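Local coordinates for probable transcriptional regulator, TetR family protein (Rhodococcus sp., PDB 3BJB) that probably binds cis-regulatory DNA through a helix-turn-helix domain and so acts as a transcription factor of the TetR family, at residues 31-36 and 49-54; 38-43 and 117-122. All coordinates share one frame; numbering follows the deposited sequence.

Interaction 1 (31-36 and 49-54); sequences AIELAT and AKRAGV
Leu34 lies over one face of the Arg51 guanidinium, its CD1 methyl 3.7 Å above the plane and displaced from the centre of the group, while Glu33 comes in at the edge, CB level with the plane and 3.4 Å from Arg51 NH1. The Glu33 carboxylate stands almost perpendicular to the guanidinium, the two planes 89° apart. Its OE1 is also 3.4 Å from Arg51 NH1, a salt bridge whose hydrogen bond is weak and well off straight at 139°. Farther back, Leu34 CD1 packs against the aliphatic part of the arginine, 3.5 Å from Arg51 CG, and a bend in the Arg51 chain at chi2 (-100°) brings the guanidinium back against the leucine. Helix 22-37 is here packing against helix 45-51, the first helix of the predicted helix-turn-helix in a DNA-binding domain of the TetR type. Just beyond Arg51 the chain leaves that helix at Gly53, whose phi is positive; Val54 N reaches back to Ala49 O at 2.9 Å, and the turn leads into helix 56-62. Arg51 has further acidic neighbours, with NH2 in a salt bridge to Glu37 and NE in a long, weak ion pair with Glu47. A leucine in place of Arg51 would probably leave Glu33 and Glu37 without this cationic mate and strip Leu34 CD1 of the flat group it packs against. Elsewhere on helix 22-37, Ala31 and Ala35 pack on helix 66-86.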
# COMPACT_ATOMS: atom_id res chain seq x y z
N ALA B 31 -15.76 -4.26 16.02
CA ALA B 31 -14.51 -3.80 15.47
C ALA B 31 -14.85 -2.79 14.37
O ALA B 31 -14.33 -1.64 14.40
CB ALA B 31 -13.69 -4.94 14.97
N ILE B 32 -15.78 -3.19 13.49
CA ILE B 32 -16.26 -2.34 12.39
C ILE B 32 -16.80 -0.95 12.82
O ILE B 32 -16.39 0.07 12.25
CB ILE B 32 -17.29 -3.09 11.48
CG1 ILE B 32 -16.58 -4.18 10.68
CG2 ILE B 32 -18.02 -2.11 10.53
CD1 ILE B 32 -17.49 -5.32 10.31
N GLU B 33 -17.67 -0.91 13.83
CA GLU B 33 -18.16 0.35 14.41
C GLU B 33 -17.07 1.23 15.00
O GLU B 33 -17.12 2.46 14.88
CB GLU B 33 -19.14 0.11 15.57
CG GLU B 33 -19.88 -1.19 15.56
CD GLU B 33 -21.18 -1.06 16.31
OE1 GLU B 33 -21.19 -1.26 17.55
OE2 GLU B 33 -22.19 -0.72 15.65
N LEU B 34 -16.11 0.63 15.68
CA LEU B 34 -15.06 1.46 16.26
C LEU B 34 -14.14 2.04 15.21
O LEU B 34 -13.79 3.22 15.26
CB LEU B 34 -14.33 0.73 17.38
CG LEU B 34 -15.21 0.86 18.62
CD1 LEU B 34 -15.63 -0.49 19.28
CD2 LEU B 34 -14.57 1.83 19.60
N ALA B 35 -13.79 1.24 14.21
CA ALA B 35 -12.96 1.72 13.13
C ALA B 35 -13.77 2.69 12.31
O ALA B 35 -13.18 3.52 11.63
CB ALA B 35 -12.46 0.59 12.29
N THR B 36 -15.11 2.59 12.37
CA THR B 36 -15.97 3.55 11.67
C THR B 36 -16.00 4.90 12.40
O THR B 36 -16.14 5.95 11.76
CB THR B 36 -17.40 3.02 11.37
OG1 THR B 36 -17.33 2.08 10.29
CG2 THR B 36 -18.36 4.14 10.95
N ALA B 49 -13.73 -5.41 23.09
CA ALA B 49 -14.19 -6.43 24.03
C ALA B 49 -15.49 -5.99 24.71
O ALA B 49 -16.44 -6.78 24.79
CB ALA B 49 -13.11 -6.73 25.05
N LYS B 50 -15.51 -4.74 25.17
CA LYS B 50 -16.71 -4.13 25.75
C LYS B 50 -17.90 -4.02 24.76
O LYS B 50 -19.05 -4.09 25.18
CB LYS B 50 -16.38 -2.75 26.38
CG LYS B 50 -17.63 -2.03 26.86
CD LYS B 50 -17.41 -0.70 27.57
CE LYS B 50 -18.78 -0.26 28.16
NZ LYS B 50 -18.81 0.93 29.07
N ARG B 51 -17.65 -3.83 23.47
CA ARG B 51 -18.75 -3.78 22.50
C ARG B 51 -19.27 -5.16 22.19
O ARG B 51 -20.45 -5.43 22.39
CB ARG B 51 -18.34 -3.09 21.22
CG ARG B 51 -18.18 -1.63 21.36
CD ARG B 51 -19.39 -0.88 20.85
NE ARG B 51 -19.15 0.54 21.07
CZ ARG B 51 -19.00 1.45 20.10
NH1 ARG B 51 -19.09 1.10 18.82
NH2 ARG B 51 -18.76 2.71 20.43
N ALA B 52 -18.39 -6.04 21.74
CA ALA B 52 -18.74 -7.42 21.43
C ALA B 52 -19.31 -8.17 22.63
O ALA B 52 -19.69 -9.34 22.52
CB ALA B 52 -17.53 -8.16 20.87
N GLY B 53 -19.33 -7.48 23.77
CA GLY B 53 -19.83 -8.05 25.03
C GLY B 53 -19.11 -9.32 25.43
O GLY B 53 -19.75 -10.32 25.75
N VAL B 54 -17.78 -9.28 25.39
CA VAL B 54 -16.93 -10.44 25.68
C VAL B 54 -15.77 -10.06 26.61
O VAL B 54 -15.48 -8.86 26.79
CB VAL B 54 -16.37 -11.08 24.38
CG1 VAL B 54 -17.49 -11.58 23.48
CG2 VAL B 54 -15.47 -10.11 23.62

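Interaction 2 (38-43 and 117-122); sequences KELARV and STAMIQ
Leu40 and Ala119 lie side by side, each pointing its CB toward the other's segment but in nearly opposite senses, with the branch point of the leucine, CG, alongside the methyl CB of Ala119 at 3.6 Å. The same Leu40 CG is 3.9 Å from Ala119 CA, and Leu40 CB lies 4.1 Å from Ala119 CB, so the leucine sits on the helix surface at the alanine with its stem as well as its fork. Small as Ala119 is, it allows a close approach of the backbones, with Leu40 CA and Ala119 CA 5.3 Å apart. A chi1 of -141°, off the staggered values, sets the Leu40 fork so that CD1 heads toward the next turn of helix 114-126. There Gln122, its CD anti to CA (chi2 172°), brings its amide oxygen near the methyl, with Leu40 CD1 4.2 Å from Gln122 OE1; this is loose van der Waals contact between a polar end and an apolar one. The loop carrying Leu40 joins helix 22-37 to helix 45-51 in the DNA-binding domain, whereas helix 114-126 belongs to the C-terminal domain that in TetR-family regulators usually holds the ligand pocket and the dimer interface. The contact thus bridges the two domains; in TetR-family relatives, ligand-induced shifts of the C-terminal domain are generally passed to the DNA-binding domain across their interface. Two successive turns shape the loop, Arg42 N bonding to Glu39 O and Val43 N to Leu40 O, and Lys66 NZ bonds to Val43 O. Leu40 also touches Phe70 of helix 66-86. Gln122 also packs on Thr126 of the second subunit.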
# COMPACT_ATOMS: atom_id res chain seq x y z
N LYS B 38 -13.48 6.08 14.70
CA LYS B 38 -12.20 6.69 15.04
C LYS B 38 -11.22 5.99 14.17
O LYS B 38 -11.43 4.83 13.85
CB LYS B 38 -11.80 6.44 16.49
CG LYS B 38 -12.90 5.87 17.38
CD LYS B 38 -12.56 5.82 18.89
CE LYS B 38 -13.88 5.60 19.70
NZ LYS B 38 -13.85 5.71 21.21
N GLU B 39 -10.17 6.71 13.78
CA GLU B 39 -8.95 6.12 13.22
C GLU B 39 -8.42 4.88 14.01
O GLU B 39 -8.81 4.62 15.18
CB GLU B 39 -7.89 7.21 13.17
CG GLU B 39 -7.69 7.77 14.57
CD GLU B 39 -6.71 8.92 14.61
OE1 GLU B 39 -5.55 8.74 14.12
OE2 GLU B 39 -7.12 9.99 15.17
N LEU B 40 -7.51 4.12 13.36
CA LEU B 40 -7.02 2.83 13.87
C LEU B 40 -6.31 3.05 15.21
O LEU B 40 -6.58 2.36 16.18
CB LEU B 40 -6.05 2.19 12.87
CG LEU B 40 -5.91 0.70 12.49
CD1 LEU B 40 -4.53 0.45 11.97
CD2 LEU B 40 -6.22 -0.25 13.57
N ALA B 41 -5.41 4.03 15.26
CA ALA B 41 -4.63 4.36 16.47
C ALA B 41 -5.49 4.58 17.71
O ALA B 41 -5.05 4.36 18.83
CB ALA B 41 -3.76 5.60 16.20
N ARG B 42 -6.74 4.97 17.50
CA ARG B 42 -7.65 5.22 18.58
C ARG B 42 -8.62 4.06 18.81
O ARG B 42 -9.60 4.20 19.53
CB ARG B 42 -8.39 6.52 18.28
CG ARG B 42 -7.49 7.76 18.42
CD ARG B 42 -8.21 9.06 18.07
NE ARG B 42 -9.29 9.35 19.02
CZ ARG B 42 -9.29 10.36 19.88
NH1 ARG B 42 -8.29 11.24 19.91
NH2 ARG B 42 -10.33 10.51 20.70
N VAL B 43 -8.34 2.90 18.20
CA VAL B 43 -9.20 1.72 18.39
C VAL B 43 -8.54 0.73 19.33
O VAL B 43 -7.50 0.16 19.03
CB VAL B 43 -9.55 1.02 17.07
CG1 VAL B 43 -10.42 -0.18 17.33
CG2 VAL B 43 -10.26 1.99 16.12
N SER B 117 -12.11 1.51 6.03
CA SER B 117 -11.21 1.05 4.97
C SER B 117 -9.73 1.30 5.22
O SER B 117 -8.90 0.41 5.04
CB SER B 117 -11.64 1.70 3.66
OG SER B 117 -12.94 1.19 3.35
N THR B 118 -9.41 2.50 5.67
CA THR B 118 -8.08 2.82 6.08
C THR B 118 -7.59 1.84 7.14
O THR B 118 -6.47 1.31 7.02
CB THR B 118 -8.08 4.22 6.63
OG1 THR B 118 -8.61 5.09 5.62
CG2 THR B 118 -6.73 4.65 7.04
N ALA B 119 -8.38 1.55 8.17
CA ALA B 119 -7.90 0.56 9.14
C ALA B 119 -7.68 -0.84 8.55
O ALA B 119 -6.81 -1.59 9.03
CB ALA B 119 -8.82 0.49 10.32
N MSE B 120 -8.45 -1.22 7.52
CA MSE B 120 -8.29 -2.56 7.00
C MSE B 120 -7.11 -2.65 6.07
O MSE B 120 -6.36 -3.61 6.12
CB MSE B 120 -9.54 -3.04 6.27
CG MSE B 120 -10.81 -3.06 7.11
SE MSE B 120 -12.35 -3.76 6.10
CE MSE B 120 -12.52 -2.38 4.72
N ILE B 121 -6.98 -1.65 5.21
CA ILE B 121 -5.86 -1.50 4.32
C ILE B 121 -4.54 -1.36 5.13
O ILE B 121 -3.56 -2.08 4.87
CB ILE B 121 -6.08 -0.25 3.42
CG1 ILE B 121 -7.43 -0.31 2.67
CG2 ILE B 121 -4.87 0.02 2.50
CD1 ILE B 121 -7.47 -1.18 1.45
N GLN B 122 -4.49 -0.46 6.11
CA GLN B 122 -3.21 -0.32 6.80
C GLN B 122 -2.86 -1.59 7.47
O GLN B 122 -1.71 -2.00 7.42
CB GLN B 122 -3.16 0.81 7.79
CG GLN B 122 -3.02 2.10 7.09
CD GLN B 122 -3.18 3.28 8.04
OE1 GLN B 122 -2.85 3.19 9.26
NE2 GLN B 122 -3.66 4.41 7.51

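How the interactions relate
Neither contact is deeply buried, but the chemistry differs with place. Interaction 1 lies farther from the chain's centre and holds two helices within the DNA-binding domain, combining apolar packing with a charge pair near the surface. Interaction 2 lies closer in, between that domain and helix 114-126, and is apolar apart from one glutamine. Their centres are 13 Å apart, and helix 22-37 with its following loop supplies one side of each. They also touch: Val43 CG2 packs 3.8 Å from Leu34 O, and Ala35 CB lies 4.1 Å from Ala119 CB, so helix 22-37 meets both the loop and the C-terminal domain.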